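Local coordinates for putative capsid protein of prophage (Escherichia coli CFT073, PDB 3BQW) that probably forms the shell of a phage head as a major capsid protein encoded by a prophage, at residues K164-E167 against K168-I171; G176-W179 against S180-D183; E185-P189 against I190-E194; W214-L217 against R218-K222. All blocks are in the same frame, centred on the assembly; numbering follows the deposited sequence.

Contact 1 (K164-E167 against K168-I171); sequences KIPE and KNII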
loop_
_atom_site.group_PDB
_atom_site.type_symbol
_atom_site.label_atom_id
_atom_site.label_comp_id
_atom_site.label_asym_id
_atom_site.label_seq_id
_atom_site.Cartn_x
_atom_site.Cartn_y
_atom_site.Cartn_z
ATOM N N LYS A 164 -10.311 12.459 -8.616
ATOM C CA LYS A 164 -10.288 13.681 -9.431
ATOM C C LYS A 164 -9.105 14.554 -9.027
ATOM O O LYS A 164 -9.278 15.681 -8.563
ATOM C CB LYS A 164 -11.616 14.476 -9.347
ATOM C CG LYS A 164 -12.906 13.735 -9.799
ATOM C CD LYS A 164 -13.376 14.042 -11.221
ATOM C CE LYS A 164 -14.910 13.846 -11.406
ATOM N NZ LYS A 164 -15.317 13.543 -12.835
ATOM N N ILE A 165 -7.896 14.035 -9.192
ATOM C CA ILE A 165 -6.723 14.854 -8.922
ATOM C C ILE A 165 -6.647 15.912 -10.052
ATOM O O ILE A 165 -6.913 15.597 -11.211
ATOM C CB ILE A 165 -5.436 13.988 -8.768
ATOM C CG1 ILE A 165 -4.379 14.770 -7.970
ATOM C CG2 ILE A 165 -4.904 13.508 -10.122
ATOM C CD1 ILE A 165 -3.049 14.045 -7.794
ATOM N N PRO A 166 -6.368 17.175 -9.723
ATOM C CA PRO A 166 -6.216 18.128 -10.827
ATOM C C PRO A 166 -5.149 17.685 -11.836
ATOM O O PRO A 166 -4.141 17.113 -11.449
ATOM C CB PRO A 166 -5.828 19.437 -10.113
ATOM C CG PRO A 166 -6.408 19.280 -8.748
ATOM C CD PRO A 166 -6.186 17.833 -8.420
ATOM N N GLU A 167 -5.415 17.923 -13.115
ATOM C CA GLU A 167 -4.506 17.580 -14.203
ATOM C C GLU A 167 -3.134 18.228 -14.101
ATOM O O GLU A 167 -2.133 17.611 -14.438
ATOM C CB GLU A 167 -5.130 17.950 -15.562
ATOM C CG GLU A 167 -6.310 17.076 -15.944
ATOM C CD GLU A 167 -6.753 17.241 -17.415
ATOM O OE1 GLU A 167 -6.556 18.331 -18.022
ATOM O OE2 GLU A 167 -7.303 16.239 -17.951
ATOM N N LYS A 168 -3.100 19.479 -13.660
ATOM C CA LYS A 168 -1.843 20.194 -13.440
ATOM C C LYS A 168 -0.952 19.513 -12.378
ATOM O O LYS A 168 0.232 19.840 -12.260
ATOM C CB LYS A 168 -2.136 21.619 -12.982
ATOM C CG LYS A 168 -2.614 21.694 -11.491
ATOM C CD LYS A 168 -3.123 23.094 -11.112
ATOM C CE LYS A 168 -3.508 23.145 -9.663
ATOM N NZ LYS A 168 -2.326 22.860 -8.796
ATOM N N ASN A 169 -1.535 18.617 -11.578
ATOM C CA ASN A 169 -0.776 17.899 -10.525
ATOM C C ASN A 169 0.010 16.698 -11.048
ATOM O O ASN A 169 0.807 16.122 -10.326
ATOM C CB ASN A 169 -1.703 17.439 -9.399
ATOM C CG ASN A 169 -2.103 18.559 -8.487
ATOM O OD1 ASN A 169 -2.073 18.410 -7.258
ATOM N ND2 ASN A 169 -2.465 19.694 -9.065
ATOM N N ILE A 170 -0.247 16.310 -12.294
ATOM C CA ILE A 170 0.433 15.197 -12.918
ATOM C C ILE A 170 1.231 15.810 -14.045
ATOM O O ILE A 170 0.666 16.285 -15.017
ATOM C CB ILE A 170 -0.548 14.129 -13.470
ATOM C CG1 ILE A 170 -1.375 13.504 -12.361
ATOM C CG2 ILE A 170 0.196 12.988 -14.195
ATOM C CD1 ILE A 170 -2.556 12.652 -12.918
ATOM N N ILE A 171 2.548 15.803 -13.895
ATOM C CA ILE A 171 3.430 16.583 -14.746
ATOM C C ILE A 171 4.351 15.636 -15.502
ATOM O O ILE A 171 4.811 14.647 -14.959
ATOM C CB ILE A 171 4.284 17.555 -13.891
ATOM C CG1 ILE A 171 3.386 18.567 -13.139
ATOM C CG2 ILE A 171 5.350 18.242 -14.741
ATOM C CD1 ILE A 171 4.152 19.547 -12.183
#

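Contact 2 (G176-W179 against S180-D183); sequences GKKW and SEQD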
loop_
_atom_site.group_PDB
_atom_site.type_symbol
_atom_site.label_atom_id
_atom_site.label_comp_id
_atom_site.label_asym_id
_atom_site.label_seq_id
_atom_site.Cartn_x
_atom_site.Cartn_y
_atom_site.Cartn_z
ATOM N N GLY A 176 7.951 19.822 -21.130
ATOM C CA GLY A 176 8.759 20.984 -20.787
ATOM C C GLY A 176 10.237 20.680 -20.828
ATOM O O GLY A 176 10.733 20.097 -21.793
ATOM N N LYS A 177 10.914 21.056 -19.747
ATOM C CA LYS A 177 12.348 20.904 -19.585
ATOM C C LYS A 177 12.710 19.497 -19.104
ATOM O O LYS A 177 12.326 19.088 -18.017
ATOM C CB LYS A 177 12.811 21.964 -18.580
ATOM C CG LYS A 177 14.296 22.015 -18.296
ATOM C CD LYS A 177 14.685 23.228 -17.414
ATOM C CE LYS A 177 14.441 24.566 -18.116
ATOM N NZ LYS A 177 15.176 25.677 -17.433
ATOM N N LYS A 178 13.422 18.746 -19.936
ATOM C CA LYS A 178 13.908 17.416 -19.570
ATOM C C LYS A 178 15.254 17.466 -18.831
ATOM O O LYS A 178 16.199 18.101 -19.276
ATOM C CB LYS A 178 14.081 16.554 -20.815
ATOM C CG LYS A 178 12.845 16.345 -21.641
ATOM C CD LYS A 178 13.085 15.201 -22.614
ATOM C CE LYS A 178 12.018 15.122 -23.692
ATOM N NZ LYS A 178 12.377 14.096 -24.726
ATOM N N TRP A 179 15.352 16.743 -17.726
ATOM C CA TRP A 179 16.610 16.672 -16.969
ATOM C C TRP A 179 17.746 16.023 -17.747
ATOM O O TRP A 179 18.901 16.410 -17.601
ATOM C CB TRP A 179 16.403 15.928 -15.645
ATOM C CG TRP A 179 15.933 16.790 -14.535
ATOM C CD1 TRP A 179 15.849 18.140 -14.530
ATOM C CD2 TRP A 179 15.551 16.365 -13.221
ATOM N NE1 TRP A 179 15.393 18.593 -13.326
ATOM C CE2 TRP A 179 15.216 17.524 -12.491
ATOM C CE3 TRP A 179 15.439 15.117 -12.595
ATOM C CZ2 TRP A 179 14.782 17.479 -11.177
ATOM C CZ3 TRP A 179 14.999 15.073 -11.291
ATOM C CH2 TRP A 179 14.661 16.240 -10.597
ATOM N N SER A 180 17.411 15.039 -18.569
ATOM C CA SER A 180 18.396 14.320 -19.353
ATOM C C SER A 180 19.152 15.276 -20.306
ATOM O O SER A 180 20.293 15.028 -20.655
ATOM C CB SER A 180 17.706 13.198 -20.132
ATOM O OG SER A 180 16.797 13.747 -21.076
ATOM N N GLU A 181 18.511 16.389 -20.658
ATOM C CA GLU A 181 19.033 17.359 -21.591
ATOM C C GLU A 181 19.697 18.542 -20.906
ATOM O O GLU A 181 20.130 19.477 -21.584
ATOM C CB GLU A 181 17.888 17.867 -22.491
ATOM C CG GLU A 181 17.354 16.801 -23.446
ATOM C CD GLU A 181 16.211 17.289 -24.336
ATOM O OE1 GLU A 181 15.793 18.461 -24.201
ATOM O OE2 GLU A 181 15.717 16.479 -25.162
ATOM N N GLN A 182 19.782 18.536 -19.580
ATOM C CA GLN A 182 20.383 19.673 -18.893
ATOM C C GLN A 182 21.868 19.483 -18.686
ATOM O O GLN A 182 22.379 18.366 -18.745
ATOM C CB GLN A 182 19.677 19.957 -17.567
ATOM C CG GLN A 182 18.186 20.205 -17.698
ATOM C CD GLN A 182 17.853 21.219 -18.768
ATOM O OE1 GLN A 182 18.451 22.287 -18.815
ATOM N NE2 GLN A 182 16.920 20.878 -19.654
ATOM N N ASP A 183 22.557 20.594 -18.467
ATOM C CA ASP A 183 23.976 20.585 -18.207
ATOM C C ASP A 183 24.138 20.234 -16.744
ATOM O O ASP A 183 23.766 21.006 -15.860
ATOM C CB ASP A 183 24.603 21.960 -18.524
ATOM C CG ASP A 183 26.107 22.003 -18.267
ATOM O OD1 ASP A 183 26.671 21.049 -17.696
ATOM O OD2 ASP A 183 26.735 23.010 -18.636
HETATM O O HOH W 1 14.752 19.973 -22.116
#

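Contact 3 (E185-P189 against I190-E194); sequences ETHYP and IYDIE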
loop_
_atom_site.group_PDB
_atom_site.type_symbol
_atom_site.label_atom_id
_atom_site.label_comp_id
_atom_site.label_asym_id
_atom_site.label_seq_id
_atom_site.Cartn_x
_atom_site.Cartn_y
_atom_site.Cartn_z
ATOM N N GLU A 185 26.700 20.035 -14.946
ATOM C CA GLU A 185 27.603 20.896 -14.202
ATOM C C GLU A 185 26.964 22.211 -13.773
ATOM O O GLU A 185 27.372 22.780 -12.771
ATOM C CB GLU A 185 28.865 21.158 -15.026
ATOM C CG GLU A 185 29.627 19.896 -15.319
ATOM C CD GLU A 185 30.296 19.331 -14.079
ATOM O OE1 GLU A 185 31.214 20.000 -13.551
ATOM O OE2 GLU A 185 29.918 18.226 -13.639
ATOM N N THR A 186 25.967 22.700 -14.502
ATOM C CA THR A 186 25.493 24.075 -14.279
ATOM C C THR A 186 24.024 24.241 -13.916
ATOM O O THR A 186 23.627 25.276 -13.383
ATOM C CB THR A 186 25.802 24.970 -15.492
ATOM O OG1 THR A 186 25.067 24.511 -16.632
ATOM C CG2 THR A 186 27.308 24.959 -15.794
ATOM N N HIS A 187 23.216 23.232 -14.186
ATOM C CA HIS A 187 21.789 23.325 -13.917
ATOM C C HIS A 187 21.461 23.142 -12.429
ATOM O O HIS A 187 22.044 22.290 -11.750
ATOM C CB HIS A 187 21.049 22.301 -14.753
ATOM C CG HIS A 187 19.585 22.545 -14.809
ATOM N ND1 HIS A 187 18.663 21.697 -14.222
ATOM C CD2 HIS A 187 18.881 23.570 -15.344
ATOM C CE1 HIS A 187 17.450 22.189 -14.411
ATOM N NE2 HIS A 187 17.555 23.324 -15.089
ATOM N N TYR A 188 20.548 23.979 -11.933
ATOM C CA TYR A 188 20.040 23.881 -10.572
ATOM C C TYR A 188 18.698 23.159 -10.587
ATOM O O TYR A 188 17.669 23.782 -10.839
ATOM C CB TYR A 188 19.906 25.274 -9.956
ATOM C CG TYR A 188 21.246 25.941 -9.706
ATOM C CD1 TYR A 188 21.818 25.942 -8.437
ATOM C CD2 TYR A 188 21.949 26.554 -10.741
ATOM C CE1 TYR A 188 23.049 26.536 -8.204
ATOM C CE2 TYR A 188 23.182 27.159 -10.515
ATOM C CZ TYR A 188 23.725 27.146 -9.243
ATOM O OH TYR A 188 24.939 27.745 -9.008
ATOM N N PRO A 189 18.699 21.830 -10.336
ATOM C CA PRO A 189 17.440 21.082 -10.377
ATOM C C PRO A 189 16.422 21.458 -9.298
ATOM O O PRO A 189 15.242 21.196 -9.483
ATOM C CB PRO A 189 17.893 19.613 -10.243
ATOM C CG PRO A 189 19.177 19.672 -9.585
ATOM C CD PRO A 189 19.840 20.943 -10.026
ATOM N N ILE A 190 16.864 22.083 -8.211
ATOM C CA ILE A 190 15.961 22.580 -7.172
ATOM C C ILE A 190 14.873 23.519 -7.708
ATOM O O ILE A 190 13.765 23.540 -7.194
ATOM C CB ILE A 190 16.746 23.275 -5.998
ATOM C CG1 ILE A 190 15.882 23.380 -4.733
ATOM C CG2 ILE A 190 17.281 24.707 -6.375
ATOM C CD1 ILE A 190 16.736 23.716 -3.449
ATOM N N TYR A 191 15.181 24.287 -8.751
ATOM C CA TYR A 191 14.215 25.253 -9.264
ATOM C C TYR A 191 13.125 24.591 -10.088
ATOM O O TYR A 191 11.997 25.097 -10.157
ATOM C CB TYR A 191 14.920 26.406 -9.985
ATOM C CG TYR A 191 15.714 27.231 -8.995
ATOM C CD1 TYR A 191 15.056 27.996 -8.012
ATOM C CD2 TYR A 191 17.112 27.231 -9.011
ATOM C CE1 TYR A 191 15.767 28.737 -7.073
ATOM C CE2 TYR A 191 17.839 27.965 -8.083
ATOM C CZ TYR A 191 17.159 28.714 -7.104
ATOM O OH TYR A 191 17.867 29.451 -6.174
ATOM N N ASP A 192 13.432 23.442 -10.675
ATOM C CA ASP A 192 12.387 22.622 -11.283
ATOM C C ASP A 192 11.513 21.996 -10.216
ATOM O O ASP A 192 10.285 21.975 -10.341
ATOM C CB ASP A 192 12.981 21.530 -12.143
ATOM C CG ASP A 192 13.907 22.061 -13.215
ATOM O OD1 ASP A 192 13.577 23.043 -13.907
ATOM O OD2 ASP A 192 14.989 21.485 -13.355
ATOM N N ILE A 193 12.140 21.474 -9.164
ATOM C CA ILE A 193 11.390 20.822 -8.082
ATOM C C ILE A 193 10.435 21.833 -7.453
ATOM O O ILE A 193 9.275 21.515 -7.207
ATOM C CB ILE A 193 12.326 20.176 -7.035
ATOM C CG1 ILE A 193 13.047 18.967 -7.650
ATOM C CG2 ILE A 193 11.547 19.760 -5.810
ATOM C CD1 ILE A 193 14.321 18.580 -6.955
ATOM N N GLU A 194 10.926 23.055 -7.229
ATOM C CA GLU A 194 10.107 24.144 -6.709
ATOM C C GLU A 194 8.940 24.416 -7.631
ATOM O O GLU A 194 7.812 24.563 -7.182
ATOM C CB GLU A 194 10.950 25.415 -6.547
ATOM C CG GLU A 194 11.784 25.455 -5.272
ATOM C CD GLU A 194 10.967 25.760 -4.014
ATOM O OE1 GLU A 194 9.734 25.905 -4.113
ATOM O OE2 GLU A 194 11.556 25.850 -2.909
HETATM O O HOH W 2 14.832 25.284 -14.343
#

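Contact 4 (W214-L217 against R218-K222); sequences WRTL and RSFKK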
loop_
_atom_site.group_PDB
_atom_site.type_symbol
_atom_site.label_atom_id
_atom_site.label_comp_id
_atom_site.label_asym_id
_atom_site.label_seq_id
_atom_site.Cartn_x
_atom_site.Cartn_y
_atom_site.Cartn_z
ATOM N N TRP A 214 16.350 9.238 -8.817
ATOM C CA TRP A 214 17.449 9.470 -7.890
ATOM C C TRP A 214 18.798 9.502 -8.613
ATOM O O TRP A 214 19.579 10.400 -8.383
ATOM C CB TRP A 214 17.457 8.419 -6.791
ATOM C CG TRP A 214 18.642 8.483 -5.910
ATOM C CD1 TRP A 214 19.569 7.498 -5.727
ATOM C CD2 TRP A 214 19.064 9.589 -5.089
ATOM N NE1 TRP A 214 20.518 7.906 -4.818
ATOM C CE2 TRP A 214 20.242 9.180 -4.415
ATOM C CE3 TRP A 214 18.554 10.868 -4.844
ATOM C CZ2 TRP A 214 20.919 10.003 -3.518
ATOM C CZ3 TRP A 214 19.218 11.689 -3.945
ATOM C CH2 TRP A 214 20.403 11.255 -3.294
ATOM N N ARG A 215 19.029 8.541 -9.507
ATOM C CA ARG A 215 20.241 8.498 -10.355
ATOM C C ARG A 215 20.495 9.842 -11.078
ATOM O O ARG A 215 21.600 10.404 -11.044
ATOM C CB ARG A 215 20.103 7.338 -11.368
ATOM C CG ARG A 215 21.335 7.024 -12.195
ATOM C CD ARG A 215 21.037 6.110 -13.420
ATOM N NE ARG A 215 20.267 6.764 -14.495
ATOM C CZ ARG A 215 20.734 7.738 -15.294
ATOM N NH1 ARG A 215 21.981 8.193 -15.179
ATOM N NH2 ARG A 215 19.954 8.274 -16.235
ATOM N N THR A 216 19.457 10.347 -11.736
ATOM C CA THR A 216 19.537 11.592 -12.495
ATOM C C THR A 216 19.748 12.822 -11.604
ATOM O O THR A 216 20.655 13.623 -11.838
ATOM C CB THR A 216 18.252 11.776 -13.306
ATOM O OG1 THR A 216 18.052 10.618 -14.115
ATOM C CG2 THR A 216 18.319 13.047 -14.191
ATOM N N LEU A 217 18.908 12.957 -10.576
ATOM C CA LEU A 217 19.033 14.046 -9.616
ATOM C C LEU A 217 20.434 14.124 -9.033
ATOM O O LEU A 217 21.012 15.196 -8.929
ATOM C CB LEU A 217 17.995 13.899 -8.505
ATOM C CG LEU A 217 17.943 15.026 -7.441
ATOM C CD1 LEU A 217 17.837 16.434 -8.082
ATOM C CD2 LEU A 217 16.792 14.783 -6.476
ATOM N N ARG A 218 20.976 12.966 -8.692
ATOM C CA ARG A 218 22.343 12.804 -8.170
ATOM C C ARG A 218 23.431 13.262 -9.131
ATOM O O ARG A 218 24.492 13.732 -8.714
ATOM C CB ARG A 218 22.540 11.297 -7.888
ATOM C CG ARG A 218 23.411 10.933 -6.752
ATOM C CD ARG A 218 23.319 9.415 -6.496
ATOM N NE ARG A 218 23.774 8.644 -7.665
ATOM C CZ ARG A 218 23.274 7.470 -8.048
ATOM N NH1 ARG A 218 22.297 6.898 -7.375
ATOM N NH2 ARG A 218 23.751 6.869 -9.125
ATOM N N SER A 219 23.191 13.094 -10.428
ATOM C CA SER A 219 24.185 13.458 -11.448
ATOM C C SER A 219 24.399 14.967 -11.600
ATOM O O SER A 219 25.348 15.389 -12.253
ATOM C CB SER A 219 23.802 12.868 -12.806
ATOM O OG SER A 219 22.676 13.525 -13.363
ATOM N N PHE A 220 23.522 15.771 -11.010
ATOM C CA PHE A 220 23.680 17.226 -11.017
ATOM C C PHE A 220 24.605 17.677 -9.902
ATOM O O PHE A 220 24.260 17.582 -8.735
ATOM C CB PHE A 220 22.343 17.941 -10.830
ATOM C CG PHE A 220 21.428 17.855 -12.014
ATOM C CD1 PHE A 220 21.627 18.666 -13.120
ATOM C CD2 PHE A 220 20.330 17.004 -12.002
ATOM C CE1 PHE A 220 20.771 18.597 -14.213
ATOM C CE2 PHE A 220 19.472 16.937 -13.087
ATOM C CZ PHE A 220 19.707 17.734 -14.199
ATOM N N LYS A 221 25.761 18.209 -10.290
ATOM C CA LYS A 221 26.706 18.864 -9.372
ATOM C C LYS A 221 26.017 19.842 -8.399
ATOM O O LYS A 221 26.370 19.916 -7.223
ATOM C CB LYS A 221 27.759 19.613 -10.189
ATOM C CG LYS A 221 29.073 19.895 -9.464
ATOM C CD LYS A 221 29.919 20.916 -10.254
ATOM C CE LYS A 221 31.386 20.898 -9.815
ATOM N NZ LYS A 221 32.161 19.741 -10.377
ATOM N N LYS A 222 25.032 20.584 -8.903
ATOM C CA LYS A 222 24.348 21.584 -8.104
ATOM C C LYS A 222 23.362 20.960 -7.130
ATOM O O LYS A 222 23.060 21.559 -6.102
ATOM C CB LYS A 222 23.653 22.622 -8.999
ATOM C CG LYS A 222 24.594 23.359 -9.955
ATOM C CD LYS A 222 25.754 24.001 -9.228
ATOM C CE LYS A 222 26.580 24.884 -10.162
ATOM N NZ LYS A 222 27.945 25.077 -9.594
HETATM O O HOH W 3 24.053 9.426 -11.202
#

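Contact 1 (K164-E167 against K168-I171)
Ile165 leans over Asn169 and Ile170 across a short 3-10 turn in the loop that leads from strand 159-162 into strand 170-172. Its side chain can be followed outward. From CB the chain forks, and with chi1 at -158° the longer branch lies away from the backbone N. CG1 meets Asn169 CB, and CD1 at the end of that branch stays level with the same atom, at 4.0 Å. The short branch turns to another neighbour: Ile165 CG2 rests 3.8 Å from Ile170 CD1, the two isoleucines meeting methyl to methyl at an oblique angle. Backbone bonds close the turn beside them. Asn169 N donates to Pro166 O at 3.0 Å, standing above the carbonyl plane, and Ile170 N repeats the step on Glu167 O at 3.1 Å, the second bond being the straighter (N-H...O 163°). These two successive three-residue spans define the 3-10 turn. The strand beyond it pairs in parallel with 346-349, Asn169 and Ile171 both bonding to the backbone of Thr347, while Ile165 also touches Ile342. On the outer side Glu167 points away from the turn, and Lys168 carries its NZ to a weak bond with Gln199 OE1. Nearer the root of that lysine, Lys168 CG comes within 4.2 Å of Pro166 CB.

Contact 2 (G176-W179 against S180-D183)
Gln182 folds back over Lys177 and Lys178 in a surface turn of the loop that joins strand 170-172 to helix 190-198. Its chain bends at chi2 (-49°), which brings the amide to one face of the Lys178 carbonyl, NE2 standing out of the carbonyl plane, and across the stem of Lys177 at about a right angle, with Gln182 NE2 lying 3.2 Å from Lys177 CG. The flat amide is turned so that Lys178 O falls nearly in its plane; Gln182 NE2 reaches that oxygen at 2.9 Å. Glu181 N approaches Lys178 O from the other face of the carbonyl, at 3.2 Å, and Gln182 N closes a second turn bond on Trp179 O. Lys178 and Glu181 run outward on slanting paths and nearly meet, yet Lys178 NZ and Glu181 OE2 remain 4.1 Å apart, beyond a salt bridge. A water joins the two residues instead, taking the N-H of Lys178 and donating to Glu181 OE1, each at 2.8 Å. The indole of Trp179 heads the other way: Gln182 CG lies loosely off its CD1 edge, while NE1 bonds Asp192 OD2 and the ring packs on helix 211-218. Ser180 OG bonds the carbonyl of Ala351. The chemistry implies a turn gripped mainly through backbone oxygens, Lys178 O holding two donors, while the charged pair probably adds only a modest attraction.

Contact 3 (E185-P189 against I190-E194)
Pro189 and Ile193 meet where the loop runs into helix 190-198, and this junction has a packed side and a looser, more exposed one. On the packed side Pro189 is buried against Phe220 and Phe223. Its carbonyl receives Ile193 N at 3.1 Å in the carbonyl plane, nearly straight (162°), with a weaker bond from Asp192 N, while Ile193 CG1 closes in to 3.6 Å from Pro189 O. Ile190 and Ile193 both rest on Leu254, and Ile190 also touches Leu226. Asp192 is buried too, its OD2 taken up by Trp179 from an earlier part of the same loop. The exposed side belongs to the two tyrosines: Tyr188 CB abuts the edge of the Tyr191 ring, 3.5 Å from CD2, and one face of that ring carries Ile190 CG2. Tyr188 O takes Tyr191 N at 3.3 Å. Looser still is the partly exposed His187, where a water beside the pair donates to Asp192 OD1 at 2.6 Å and makes only a weak bond with His187 NE2. A proline at a loop-to-helix junction, its carbonyl opening the chain of helical bonds and its missing N-H costing none, is characteristic of the start of an alpha-helix.

Contact 4 (W214-L217 against R218-K222)
Trp214 and Arg218 stand one turn apart at the end of helix 211-218, and their packing is the first of three kinds of interaction here. Arg218 CD lies 3.3 Å above the indole plane, toward its rim. A bend at chi3 (61°) then carries the guanidinium past the pyrrole side, steeply inclined to the ring (77°), with Arg218 NH1 at 3.2 Å from Trp214 CD1. Trp214 thus meets the guanidinium at its edge, and Arg215 CA lies over one of its faces.

Hydrogen bonds form the second kind. Arg218 N closes a regular helical turn on Trp214 O at 2.9 Å. The next residue breaks the pattern: Ser219 N binds Thr216 O and only weakly Arg215 O, and Ser219 OG makes a short bond to the same Thr216 O, in the carbonyl plane on a lone pair. Thus one carbonyl at the end of the helix holds two donors from a single residue. Phe220 N bonds Leu217 O weakly. A water donates to Arg215 O and weakly accepts from Arg218 NH2.

Ring-to-carbonyl contacts are the third. Phe220, at the N-cap position of helix 221-226, sets its ring edge on Leu217 O, with CD2 3.4 Å from Thr216 O. Around this break between helices 211-218 and 221-226, Leu217 and Trp214 settle on strand 206-209 through Met209, Tyr227 meets Trp214 edge-to-face, and Arg215 is salt-bridged to Glu212.

Overall arrangement
Contacts 2, 3 and 4 form one cluster, while contact 1 stands apart, its centre about 21 to 25 Å from theirs. The centres of 2 and 3, and of 3 and 4, are about 10 Å apart, and those of 2 and 4 about 12 Å. Trp179 is a common thread: its CB lies 3.8 Å from Thr216 CG2 of contact 4, and its ring meets Phe220 edge-to-face. Lys177 CD, 3.7 Å from Asp192 OD1, adds to the seam between contacts 2 and 3. Contacts 3 and 4 also join through Lys222, which packs on His187 and Tyr188, and through a long, weak ion pair of Glu185 with Lys221. Strand 170-172 leads from contact 1 to this cluster, close in space to the C-terminal residues.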